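Local coordinates for protein putative oxidoreductase molybdopterin-binding subunit (Sulfolobus tokodaii, PDB 4ZOH) that probably serves as the catalytic, molybdopterin-binding subunit of a xanthine dehydrogenase-type oxidoreductase, holding pterin cytosine dinucleotide, at residues G53-E58 with L233-P238; A451-D456 with S492-A497; V583-Y588 with P680-A685. One frame throughout, in Å; residues are numbered along the deposited sequence.

This probable molybdenum hydroxylase subunit illustrates how packing of helices onto sheets or other helices recurs in separate places. The three contacts follow one another in series along the chain. Contact 1 joins edge strand 54-56 of a mixed sheet to helix 223-235, at the surface. Contact 2 pairs helices 446-458 and 486-512, and contact 3 lays helix 673-688 against strand 583-593; both are buried. Their centres lie about 39 to 50 Å apart, contacts 1 and 3 on opposite sides of the chain's centre. Each joins its own elements locally: contact 1 links the hammerhead region to the first cofactor-binding region, while in contact 2, within the second, the side chain of Ile-453 comes about 7 Å from the bound pterin cytosine dinucleotide.

Contact 1 (G53-E58 with L233-P238); sequences GIFTGE and LMLRKP
Edge strand 54-56 of the seven-stranded mixed beta-sheet, in the hammerhead region, meets the C-terminal end of helix 223-235 through one aromatic ring. The CB of Phe-55 is directed toward the helix, and the nearest CA pair, Phe-55 and Met-234, is 11.2 Å apart, so side chains alone span the distance. With CG anti to its own carbonyl carbon (chi1 -59°), the ring extends to the last turn of the helix. Met-234 bends at chi3 and brings its methyl to the ring edge, near the ring plane, with CE 4.0 Å from Phe-55 CE1. Its sulfur stands obliquely to the same ring, SD lying 5.4 Å from the Phe-55 centroid. Leu-235 supplies the other touch: its CD1 approaches Phe-55 CZ obliquely at 4.1 Å. No hydrogen bond crosses, and only 114 Å² is buried. Ile-84 of strand 79-85 touches both Phe-55 and Leu-235, linking the two sides, and the chain leaves the helix at Arg-236 with positive phi. After Phe-55 the chain forms an ST turn, Glu-58 N bonding to Thr-56 OG1 at 3.2 Å. The arrangement is a Met-aromatic contact, joining an edge strand of the hammerhead region to the C-terminal turn of a helix in the cofactor-binding region.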
ATOM      1  N   GLY A  53     -10.902  21.416   9.870  1.00 34.55           N
ATOM      2  CA  GLY A  53     -11.310  20.126   9.294  1.00 31.02           C
ATOM      3  C   GLY A  53     -12.423  20.326   8.280  1.00 32.93           C
ATOM      4  O   GLY A  53     -12.903  19.343   7.720  1.00 26.52           O
ATOM      5  N   ILE A  54     -12.792  21.601   8.013  1.00 28.36           N
ATOM      6  CA  ILE A  54     -13.911  21.968   7.122  1.00 26.98           C
ATOM      7  C   ILE A  54     -13.416  22.876   6.048  1.00 26.55           C
ATOM      8  O   ILE A  54     -12.906  23.963   6.319  1.00 32.15           O
ATOM      9  CB  ILE A  54     -15.126  22.529   7.903  1.00 29.17           C
ATOM     10  CG1 ILE A  54     -15.658  21.449   8.865  1.00 27.02           C
ATOM     11  CG2 ILE A  54     -16.233  22.922   6.947  1.00 33.11           C
ATOM     12  CD1 ILE A  54     -16.499  21.996   9.997  1.00 35.70           C
ATOM     13  N   PHE A  55     -13.474  22.380   4.814  1.00 26.16           N
ATOM     14  CA  PHE A  55     -13.052  23.084   3.597  1.00 22.39           C
ATOM     15  C   PHE A  55     -14.272  23.439   2.747  1.00 24.84           C
ATOM     16  O   PHE A  55     -15.350  22.821   2.889  1.00 22.29           O
ATOM     17  CB  PHE A  55     -11.985  22.251   2.787  1.00 23.59           C
ATOM     18  CG  PHE A  55     -10.746  21.950   3.603  1.00 26.46           C
ATOM     19  CD1 PHE A  55      -9.592  22.744   3.460  1.00 29.56           C
ATOM     20  CD2 PHE A  55     -10.775  20.958   4.600  1.00 25.93           C
ATOM     21  CE1 PHE A  55      -8.471  22.503   4.255  1.00 29.82           C
ATOM     22  CE2 PHE A  55      -9.675  20.711   5.401  1.00 27.24           C
ATOM     23  CZ  PHE A  55      -8.536  21.494   5.248  1.00 28.08           C
ATOM     24  N   THR A  56     -14.125  24.424   1.861  1.00 23.85           N
ATOM     25  CA  THR A  56     -15.308  24.831   1.106  1.00 27.14           C
ATOM     26  C   THR A  56     -14.904  24.891  -0.334  1.00 25.01           C
ATOM     27  O   THR A  56     -13.731  24.684  -0.657  1.00 25.73           O
ATOM     28  CB  THR A  56     -15.824  26.247   1.538  1.00 25.57           C
ATOM     29  OG1 THR A  56     -14.871  27.189   1.096  1.00 23.55           O
ATOM     30  CG2 THR A  56     -15.975  26.341   3.040  1.00 30.03           C
ATOM     31  N   GLY A  57     -15.844  25.262  -1.192  1.00 25.54           N
ATOM     32  CA  GLY A  57     -15.532  25.358  -2.588  1.00 25.83           C
ATOM     33  C   GLY A  57     -14.447  26.350  -2.874  1.00 26.25           C
ATOM     34  O   GLY A  57     -13.792  26.250  -3.917  1.00 28.01           O
ATOM     35  N   GLU A  58     -14.288  27.349  -2.005  1.00 25.73           N
ATOM     36  CA  GLU A  58     -13.241  28.402  -2.222  1.00 29.77           C
ATOM     37  C   GLU A  58     -11.856  27.822  -2.150  1.00 26.70           C
ATOM     38  O   GLU A  58     -10.964  28.315  -2.794  1.00 26.62           O
ATOM     39  CB  GLU A  58     -13.349  29.569  -1.184  1.00 30.88           C
ATOM     40  CG  GLU A  58     -14.702  30.315  -1.233  1.00 33.29           C
ATOM     41  CD  GLU A  58     -14.968  31.130  -2.524  1.00 37.18           C
ATOM     42  OE1 GLU A  58     -14.105  31.246  -3.451  1.00 35.46           O
ATOM     43  OE2 GLU A  58     -16.099  31.692  -2.617  1.00 42.25           O
ATOM     44  N   LEU A 233      -2.781  17.990  -2.592  1.00 22.79           N
ATOM     45  CA  LEU A 233      -1.680  18.971  -2.734  1.00 30.33           C
ATOM     46  C   LEU A 233      -1.457  19.844  -1.490  1.00 28.94           C
ATOM     47  O   LEU A 233      -0.336  20.132  -1.102  1.00 26.25           O
ATOM     48  CB  LEU A 233      -1.844  19.892  -3.957  1.00 30.94           C
ATOM     49  CG  LEU A 233      -2.187  19.210  -5.279  1.00 31.59           C
ATOM     50  CD1 LEU A 233      -2.130  20.258  -6.351  1.00 29.06           C
ATOM     51  CD2 LEU A 233      -1.313  18.025  -5.587  1.00 23.78           C
ATOM     52  N   MET A 234      -2.551  20.205  -0.867  1.00 29.58           N
ATOM     53  CA  MET A 234      -2.529  21.068   0.271  1.00 36.42           C
ATOM     54  C   MET A 234      -2.190  20.316   1.566  1.00 32.50           C
ATOM     55  O   MET A 234      -1.381  20.778   2.336  1.00 34.56           O
ATOM     56  CB  MET A 234      -3.904  21.751   0.388  1.00 42.11           C
ATOM     57  CG  MET A 234      -3.840  23.134   0.973  1.00 57.48           C
ATOM     58  SD  MET A 234      -5.429  23.589   1.636  1.00 67.56           S
ATOM     59  CE  MET A 234      -4.871  23.855   3.330  1.00 54.43           C
ATOM     60  N   LEU A 235      -2.889  19.233   1.853  1.00 28.63           N
ATOM     61  CA  LEU A 235      -2.754  18.567   3.131  1.00 29.21           C
ATOM     62  C   LEU A 235      -1.500  17.689   3.312  1.00 29.17           C
ATOM     63  O   LEU A 235      -1.084  17.482   4.441  1.00 28.25           O
ATOM     64  CB  LEU A 235      -3.999  17.738   3.424  1.00 33.03           C
ATOM     65  CG  LEU A 235      -5.067  18.633   4.041  1.00 39.23           C
ATOM     66  CD1 LEU A 235      -6.183  18.879   3.092  1.00 33.40           C
ATOM     67  CD2 LEU A 235      -5.637  17.978   5.298  1.00 44.72           C
ATOM     68  N   ARG A 236      -0.921  17.135   2.244  1.00 26.37           N
ATOM     69  CA  ARG A 236       0.306  16.292   2.405  1.00 30.04           C
ATOM     70  C   ARG A 236       0.170  14.988   3.235  1.00 28.30           C
ATOM     71  O   ARG A 236       1.200  14.477   3.729  1.00 29.43           O
ATOM     72  CB  ARG A 236       1.490  17.113   2.994  1.00 31.42           C
ATOM     73  CG  ARG A 236       1.793  18.445   2.306  1.00 31.87           C
ATOM     74  CD  ARG A 236       1.713  18.389   0.812  1.00 32.92           C
ATOM     75  NE  ARG A 236       2.083  19.708   0.260  1.00 36.58           N
ATOM     76  CZ  ARG A 236       3.312  20.064  -0.118  1.00 35.25           C
ATOM     77  NH1 ARG A 236       4.341  19.221   0.011  1.00 33.70           N
ATOM     78  NH2 ARG A 236       3.510  21.245  -0.655  1.00 29.86           N
ATOM     79  N   LYS A 237      -1.074  14.527   3.471  1.00 24.78           N
ATOM     80  CA  LYS A 237      -1.383  13.192   3.966  1.00 21.79           C
ATOM     81  C   LYS A 237      -2.172  12.503   2.855  1.00 23.52           C
ATOM     82  O   LYS A 237      -2.733  13.168   1.966  1.00 20.87           O
ATOM     83  CB  LYS A 237      -2.198  13.206   5.261  1.00 24.39           C
ATOM     84  CG  LYS A 237      -1.658  14.066   6.407  1.00 25.58           C
ATOM     85  CD  LYS A 237      -0.566  13.320   7.157  1.00 29.59           C
ATOM     86  CE  LYS A 237       0.105  14.262   8.153  1.00 33.36           C
ATOM     87  NZ  LYS A 237       0.971  13.470   9.054  1.00 36.87           N
ATOM     88  N   PRO A 238      -2.135  11.160   2.834  1.00 22.42           N
ATOM     89  CA  PRO A 238      -3.068  10.485   1.959  1.00 20.61           C
ATOM     90  C   PRO A 238      -4.536  10.685   2.440  1.00 21.56           C
ATOM     91  O   PRO A 238      -4.796  10.795   3.633  1.00 18.89           O
ATOM     92  CB  PRO A 238      -2.669   9.021   2.090  1.00 19.45           C
ATOM     93  CG  PRO A 238      -1.302   9.022   2.746  1.00 18.75           C
ATOM     94  CD  PRO A 238      -1.334  10.210   3.651  1.00 19.44           C
TER

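Contact 2 (A451-D456 with S492-A497); sequences AQIAAD and SAVLLA
Helices 446-458 and 486-512 run side by side in the same direction, the axes of their segments 9.0 Å apart at closest approach and crossing at -24°, with Ala-454 and Leu-495 the nearest CA pair. Ile-453 carries most of the contact. Its CG2 methyl, set anti to the backbone N by a chi1 of -67°, is the branch that touches both Val-494 and Leu-495. The CD1 of Leu-495 meets this methyl at 3.5 Å, tighter than usual for two carbons, and the two side chains run at about a right angle to each other. Val-494 comes in obliquely instead, its CG1 standing 3.9 Å from Ile-453 CG2. That same CG1 also faces the small methyl of Ala-454, whose CB lies 4.3 Å away. Alanine at this position leaves little bulk between the backbones where they come nearest. Every touch is between aliphatic carbons and no hydrogen bond crosses, so shape and burial hold the pair together. The side chain of Ile-453 is also about 7 Å from the bound pterin cytosine dinucleotide, placing the interface close to the cofactor. The interface continues both ways along helix 446-458, Val-494 touching Phe-450 before the segment and Leu-495 touching Val-457 after it. On the sheet side Ala-454 rests on Ile-465 of strand 465-468, while Leu-496 packs on Ala-556 and Tyr-558 of strand 553-559.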
ATOM      1  N   ALA A 451      -5.254 -11.950 -23.848  1.00 21.77           N
ATOM      2  CA  ALA A 451      -4.327 -13.053 -23.675  1.00 21.66           C
ATOM      3  C   ALA A 451      -4.558 -14.094 -24.847  1.00 20.63           C
ATOM      4  O   ALA A 451      -3.600 -14.536 -25.440  1.00 23.26           O
ATOM      5  CB  ALA A 451      -4.526 -13.691 -22.307  1.00 19.66           C
ATOM      6  N   GLN A 452      -5.805 -14.394 -25.181  1.00 23.22           N
ATOM      7  CA  GLN A 452      -6.166 -15.249 -26.374  1.00 24.99           C
ATOM      8  C   GLN A 452      -5.566 -14.708 -27.698  1.00 29.29           C
ATOM      9  O   GLN A 452      -4.920 -15.467 -28.475  1.00 28.96           O
ATOM     10  CB  GLN A 452      -7.702 -15.315 -26.550  1.00 24.44           C
ATOM     11  CG  GLN A 452      -8.451 -15.889 -25.373  1.00 25.42           C
ATOM     12  CD  GLN A 452      -9.966 -15.722 -25.515  1.00 29.07           C
ATOM     13  OE1 GLN A 452     -10.573 -14.958 -24.772  1.00 28.20           O
ATOM     14  NE2 GLN A 452     -10.592 -16.472 -26.482  1.00 24.19           N
ATOM     15  N   ILE A 453      -5.746 -13.402 -27.942  1.00 26.20           N
ATOM     16  CA  ILE A 453      -5.135 -12.716 -29.109  1.00 26.07           C
ATOM     17  C   ILE A 453      -3.602 -12.830 -29.130  1.00 29.31           C
ATOM     18  O   ILE A 453      -3.034 -13.287 -30.130  1.00 31.18           O
ATOM     19  CB  ILE A 453      -5.606 -11.256 -29.258  1.00 24.00           C
ATOM     20  CG1 ILE A 453      -7.092 -11.225 -29.601  1.00 24.04           C
ATOM     21  CG2 ILE A 453      -4.820 -10.495 -30.321  1.00 25.22           C
ATOM     22  CD1 ILE A 453      -7.739  -9.842 -29.336  1.00 24.45           C
ATOM     23  N   ALA A 454      -2.931 -12.447 -28.038  1.00 29.64           N
ATOM     24  CA  ALA A 454      -1.488 -12.408 -28.050  1.00 26.27           C
ATOM     25  C   ALA A 454      -0.914 -13.839 -28.133  1.00 26.51           C
ATOM     26  O   ALA A 454       0.096 -14.043 -28.768  1.00 26.39           O
ATOM     27  CB  ALA A 454      -0.909 -11.677 -26.829  1.00 26.43           C
ATOM     28  N   ALA A 455      -1.541 -14.798 -27.460  1.00 24.98           N
ATOM     29  CA  ALA A 455      -1.068 -16.172 -27.513  1.00 25.59           C
ATOM     30  C   ALA A 455      -1.199 -16.772 -28.957  1.00 29.20           C
ATOM     31  O   ALA A 455      -0.287 -17.452 -29.406  1.00 28.40           O
ATOM     32  CB  ALA A 455      -1.770 -17.032 -26.461  1.00 24.31           C
ATOM     33  N   ASP A 456      -2.289 -16.484 -29.669  1.00 29.77           N
ATOM     34  CA  ASP A 456      -2.424 -16.880 -31.090  1.00 32.89           C
ATOM     35  C   ASP A 456      -1.322 -16.303 -31.954  1.00 38.37           C
ATOM     36  O   ASP A 456      -0.680 -17.069 -32.678  1.00 39.48           O
ATOM     37  CB  ASP A 456      -3.816 -16.557 -31.673  1.00 30.81           C
ATOM     38  CG  ASP A 456      -4.903 -17.557 -31.214  1.00 28.24           C
ATOM     39  OD1 ASP A 456      -4.652 -18.449 -30.374  1.00 26.61           O
ATOM     40  OD2 ASP A 456      -6.039 -17.482 -31.703  1.00 29.73           O
ATOM     41  N   SER A 492      -7.051  -4.665 -31.203  1.00 24.20           N
ATOM     42  CA  SER A 492      -6.228  -4.407 -32.404  1.00 26.02           C
ATOM     43  C   SER A 492      -4.866  -3.871 -32.013  1.00 28.12           C
ATOM     44  O   SER A 492      -3.826  -4.314 -32.590  1.00 27.58           O
ATOM     45  CB  SER A 492      -6.964  -3.470 -33.347  1.00 26.94           C
ATOM     46  OG  SER A 492      -8.128  -4.119 -33.843  1.00 24.31           O
ATOM     47  N   ALA A 493      -4.830  -2.984 -30.988  1.00 24.75           N
ATOM     48  CA  ALA A 493      -3.490  -2.552 -30.501  1.00 23.88           C
ATOM     49  C   ALA A 493      -2.664  -3.780 -29.982  1.00 22.73           C
ATOM     50  O   ALA A 493      -1.438  -3.904 -30.220  1.00 23.24           O
ATOM     51  CB  ALA A 493      -3.617  -1.412 -29.459  1.00 22.34           C
ATOM     52  N   VAL A 494      -3.346  -4.696 -29.286  1.00 23.68           N
ATOM     53  CA  VAL A 494      -2.688  -5.934 -28.771  1.00 25.20           C
ATOM     54  C   VAL A 494      -2.111  -6.785 -29.955  1.00 28.52           C
ATOM     55  O   VAL A 494      -0.977  -7.279 -29.926  1.00 26.83           O
ATOM     56  CB  VAL A 494      -3.676  -6.716 -27.837  1.00 28.14           C
ATOM     57  CG1 VAL A 494      -3.262  -8.192 -27.623  1.00 27.83           C
ATOM     58  CG2 VAL A 494      -3.869  -5.996 -26.468  1.00 22.68           C
ATOM     59  N   LEU A 495      -2.894  -6.889 -31.024  1.00 29.74           N
ATOM     60  CA  LEU A 495      -2.513  -7.660 -32.201  1.00 30.92           C
ATOM     61  C   LEU A 495      -1.253  -7.041 -32.863  1.00 27.75           C
ATOM     62  O   LEU A 495      -0.261  -7.749 -33.121  1.00 29.22           O
ATOM     63  CB  LEU A 495      -3.746  -7.667 -33.112  1.00 33.05           C
ATOM     64  CG  LEU A 495      -4.177  -8.761 -34.041  1.00 39.99           C
ATOM     65  CD1 LEU A 495      -3.784 -10.141 -33.599  1.00 44.29           C
ATOM     66  CD2 LEU A 495      -5.693  -8.639 -34.175  1.00 41.15           C
ATOM     67  N   LEU A 496      -1.250  -5.719 -33.073  1.00 27.15           N
ATOM     68  CA  LEU A 496      -0.066  -5.017 -33.579  1.00 28.36           C
ATOM     69  C   LEU A 496       1.197  -5.206 -32.724  1.00 31.20           C
ATOM     70  O   LEU A 496       2.302  -5.477 -33.256  1.00 31.88           O
ATOM     71  CB  LEU A 496      -0.358  -3.511 -33.740  1.00 29.40           C
ATOM     72  CG  LEU A 496      -1.411  -3.073 -34.786  1.00 31.41           C
ATOM     73  CD1 LEU A 496      -1.597  -1.564 -34.726  1.00 29.47           C
ATOM     74  CD2 LEU A 496      -0.967  -3.517 -36.206  1.00 30.72           C
ATOM     75  N   ALA A 497       1.049  -5.124 -31.388  1.00 27.19           N
ATOM     76  CA  ALA A 497       2.254  -5.155 -30.558  1.00 23.35           C
ATOM     77  C   ALA A 497       2.789  -6.537 -30.561  1.00 26.01           C
ATOM     78  O   ALA A 497       4.006  -6.730 -30.599  1.00 27.21           O
ATOM     79  CB  ALA A 497       1.953  -4.723 -29.136  1.00 21.99           C
TER

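Contact 3 (V583-Y588 with P680-A685); sequences VFVKKY and PTIINA
Ile-682 of helix 673-688 is met by two side chains of strand 583-593, and its terminal CD1 methyl does all the touching. Val-585 approaches it tip to tip: its CG2 lies 4.0 Å from Ile-682 CD1, and CG1 is scarcely farther, so the methyl meets both branches of the valine. Tyr-588 comes to the same methyl from another direction, the two side chains running at about a right angle. Here CD1 of Ile-682 sits at the edge of the ring, near its plane, 4.0 Å from Tyr-588 CD1. A chi1 of -169° places CG of the tyrosine anti to the backbone N, and the ring reaches obliquely past Ile-682 to Thr-681. The threonine crosses the ring obliquely, its CG2 methyl 4.1 Å from Tyr-588 CE1. The strand and helix segments themselves cross at 111°, with axes 10.7 Å apart, and between Val-585 and Tyr-588 a classic beta bulge sets Lys-586 and Lys-587 both opposite Leu-574.

The hydroxyls of Tyr-588 and Thr-681 come within 4.0 Å, OH to OG1, but are not bonded to each other. Tyr-588 OH is instead hydrogen-bonded to His-571 ND1, whose ring also meets the tyrosine ring nearly at right angles, whereas Thr-681 OG1 bonds to Ser-409 OG and to the carbonyl of Ala-677. Putting a leucine in place of Tyr-588 would probably leave His-571 ND1 without its hydroxyl mate and open a gap beside the CG2 methyl of Thr-681. The chemistry therefore separates two tasks: the strand and helix adhere through buried carbon contacts, while each polar end is satisfied by residues beyond the pair.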
ATOM      1  N   VAL A 583     -45.168  -8.501 -14.093  1.00 25.19           N
ATOM      2  CA  VAL A 583     -44.705  -9.056 -15.318  1.00 25.37           C
ATOM      3  C   VAL A 583     -43.704 -10.170 -15.060  1.00 29.24           C
ATOM      4  O   VAL A 583     -42.778  -9.964 -14.330  1.00 29.16           O
ATOM      5  CB  VAL A 583     -44.040  -7.951 -16.158  1.00 25.48           C
ATOM      6  CG1 VAL A 583     -43.394  -8.496 -17.442  1.00 25.40           C
ATOM      7  CG2 VAL A 583     -45.081  -6.908 -16.574  1.00 25.96           C
ATOM      8  N   PHE A 584     -43.829 -11.309 -15.733  1.00 28.89           N
ATOM      9  CA  PHE A 584     -42.861 -12.410 -15.609  1.00 28.03           C
ATOM     10  C   PHE A 584     -42.340 -12.629 -16.973  1.00 26.57           C
ATOM     11  O   PHE A 584     -43.149 -12.794 -17.879  1.00 29.57           O
ATOM     12  CB  PHE A 584     -43.566 -13.714 -15.130  1.00 29.35           C
ATOM     13  CG  PHE A 584     -44.182 -13.560 -13.784  1.00 30.99           C
ATOM     14  CD1 PHE A 584     -43.429 -13.836 -12.626  1.00 30.65           C
ATOM     15  CD2 PHE A 584     -45.462 -13.005 -13.650  1.00 32.20           C
ATOM     16  CE1 PHE A 584     -43.976 -13.630 -11.360  1.00 32.17           C
ATOM     17  CE2 PHE A 584     -46.012 -12.790 -12.399  1.00 35.57           C
ATOM     18  CZ  PHE A 584     -45.275 -13.121 -11.243  1.00 38.14           C
ATOM     19  N   VAL A 585     -41.016 -12.669 -17.141  1.00 26.29           N
ATOM     20  CA  VAL A 585     -40.429 -12.965 -18.443  1.00 25.10           C
ATOM     21  C   VAL A 585     -40.063 -14.450 -18.498  1.00 30.43           C
ATOM     22  O   VAL A 585     -39.114 -14.864 -17.841  1.00 31.45           O
ATOM     23  CB  VAL A 585     -39.176 -12.109 -18.700  1.00 24.70           C
ATOM     24  CG1 VAL A 585     -38.569 -12.387 -20.086  1.00 22.32           C
ATOM     25  CG2 VAL A 585     -39.492 -10.624 -18.440  1.00 24.07           C
ATOM     26  N   LYS A 586     -40.727 -15.209 -19.368  1.00 33.60           N
ATOM     27  CA  LYS A 586     -40.521 -16.674 -19.509  1.00 30.75           C
ATOM     28  C   LYS A 586     -39.335 -17.054 -20.277  1.00 30.18           C
ATOM     29  O   LYS A 586     -38.594 -18.019 -19.917  1.00 32.64           O
ATOM     30  CB  LYS A 586     -41.714 -17.277 -20.241  1.00 35.05           C
ATOM     31  CG  LYS A 586     -42.993 -17.199 -19.429  1.00 49.50           C
ATOM     32  CD  LYS A 586     -42.771 -17.545 -17.952  1.00 59.60           C
ATOM     33  CE  LYS A 586     -43.943 -17.108 -17.128  1.00 72.69           C
ATOM     34  NZ  LYS A 586     -44.488 -15.911 -17.829  1.00 76.31           N
ATOM     35  N   LYS A 587     -39.158 -16.353 -21.397  1.00 27.90           N
ATOM     36  CA  LYS A 587     -38.055 -16.606 -22.288  1.00 30.34           C
ATOM     37  C   LYS A 587     -37.612 -15.352 -22.948  1.00 29.44           C
ATOM     38  O   LYS A 587     -38.419 -14.470 -23.221  1.00 29.62           O
ATOM     39  CB  LYS A 587     -38.443 -17.562 -23.417  1.00 34.07           C
ATOM     40  CG  LYS A 587     -38.561 -19.039 -23.021  1.00 44.93           C
ATOM     41  CD  LYS A 587     -38.499 -20.004 -24.208  1.00 52.05           C
ATOM     42  CE  LYS A 587     -39.313 -21.305 -24.042  1.00 54.86           C
ATOM     43  NZ  LYS A 587     -40.056 -21.478 -22.751  1.00 51.43           N
ATOM     44  N   TYR A 588     -36.329 -15.320 -23.263  1.00 25.25           N
ATOM     45  CA  TYR A 588     -35.759 -14.223 -23.964  1.00 23.93           C
ATOM     46  C   TYR A 588     -34.796 -14.858 -24.918  1.00 23.08           C
ATOM     47  O   TYR A 588     -33.972 -15.659 -24.505  1.00 20.70           O
ATOM     48  CB  TYR A 588     -35.042 -13.276 -22.948  1.00 24.89           C
ATOM     49  CG  TYR A 588     -34.624 -11.925 -23.556  1.00 25.06           C
ATOM     50  CD1 TYR A 588     -35.353 -10.714 -23.299  1.00 23.52           C
ATOM     51  CD2 TYR A 588     -33.517 -11.877 -24.393  1.00 22.35           C
ATOM     52  CE1 TYR A 588     -34.928  -9.489 -23.890  1.00 22.14           C
ATOM     53  CE2 TYR A 588     -33.119 -10.688 -24.979  1.00 24.21           C
ATOM     54  CZ  TYR A 588     -33.803  -9.507 -24.711  1.00 22.81           C
ATOM     55  OH  TYR A 588     -33.285  -8.425 -25.386  1.00 23.87           O
ATOM     56  N   PRO A 680     -36.946  -2.044 -25.405  1.00 20.12           N
ATOM     57  CA  PRO A 680     -38.170  -2.095 -26.236  1.00 21.85           C
ATOM     58  C   PRO A 680     -38.657  -3.581 -26.508  1.00 25.90           C
ATOM     59  O   PRO A 680     -39.845  -3.784 -26.761  1.00 25.70           O
ATOM     60  CB  PRO A 680     -37.675  -1.574 -27.595  1.00 18.69           C
ATOM     61  CG  PRO A 680     -36.234  -1.897 -27.647  1.00 19.27           C
ATOM     62  CD  PRO A 680     -35.752  -1.636 -26.198  1.00 19.43           C
ATOM     63  N   THR A 681     -37.734  -4.559 -26.538  1.00 25.86           N
ATOM     64  CA  THR A 681     -38.184  -5.987 -26.649  1.00 25.92           C
ATOM     65  C   THR A 681     -39.222  -6.293 -25.605  1.00 25.30           C
ATOM     66  O   THR A 681     -40.344  -6.752 -25.924  1.00 27.48           O
ATOM     67  CB  THR A 681     -37.039  -6.997 -26.537  1.00 20.85           C
ATOM     68  OG1 THR A 681     -36.140  -6.735 -27.607  1.00 18.86           O
ATOM     69  CG2 THR A 681     -37.582  -8.493 -26.789  1.00 21.14           C
ATOM     70  N   ILE A 682     -38.889  -5.938 -24.376  1.00 25.49           N
ATOM     71  CA  ILE A 682     -39.731  -6.245 -23.206  1.00 25.13           C
ATOM     72  C   ILE A 682     -41.014  -5.392 -23.193  1.00 26.07           C
ATOM     73  O   ILE A 682     -42.119  -5.892 -22.869  1.00 23.16           O
ATOM     74  CB  ILE A 682     -38.947  -6.131 -21.861  1.00 22.49           C
ATOM     75  CG1 ILE A 682     -37.836  -7.235 -21.723  1.00 22.39           C
ATOM     76  CG2 ILE A 682     -39.936  -6.117 -20.722  1.00 20.83           C
ATOM     77  CD1 ILE A 682     -38.408  -8.631 -21.702  1.00 23.84           C
ATOM     78  N   ILE A 683     -40.856  -4.086 -23.476  1.00 26.24           N
ATOM     79  CA  ILE A 683     -42.022  -3.234 -23.567  1.00 23.45           C
ATOM     80  C   ILE A 683     -42.969  -3.731 -24.726  1.00 19.94           C
ATOM     81  O   ILE A 683     -44.171  -3.739 -24.536  1.00 17.99           O
ATOM     82  CB  ILE A 683     -41.699  -1.709 -23.730  1.00 24.53           C
ATOM     83  CG1 ILE A 683     -40.887  -1.168 -22.511  1.00 19.77           C
ATOM     84  CG2 ILE A 683     -43.071  -0.978 -23.880  1.00 24.06           C
ATOM     85  CD1 ILE A 683     -41.706  -1.186 -21.190  1.00 16.98           C
ATOM     86  N   ASN A 684     -42.426  -4.095 -25.876  1.00 19.61           N
ATOM     87  CA  ASN A 684     -43.294  -4.573 -26.969  1.00 24.45           C
ATOM     88  C   ASN A 684     -44.085  -5.806 -26.525  1.00 30.40           C
ATOM     89  O   ASN A 684     -45.323  -5.851 -26.691  1.00 35.54           O
ATOM     90  CB  ASN A 684     -42.492  -4.814 -28.242  1.00 22.19           C
ATOM     91  CG  ASN A 684     -42.073  -3.511 -28.903  1.00 24.00           C
ATOM     92  OD1 ASN A 684     -42.457  -2.458 -28.401  1.00 22.82           O
ATOM     93  ND2 ASN A 684     -41.258  -3.558 -30.016  1.00 22.76           N
ATOM     94  N   ALA A 685     -43.380  -6.730 -25.852  1.00 33.04           N
ATOM     95  CA  ALA A 685     -43.997  -7.923 -25.243  1.00 28.61           C
ATOM     96  C   ALA A 685     -45.117  -7.570 -24.327  1.00 27.00           C
ATOM     97  O   ALA A 685     -46.229  -8.122 -24.521  1.00 29.13           O
ATOM     98  CB  ALA A 685     -43.000  -8.849 -24.562  1.00 22.63           C
TER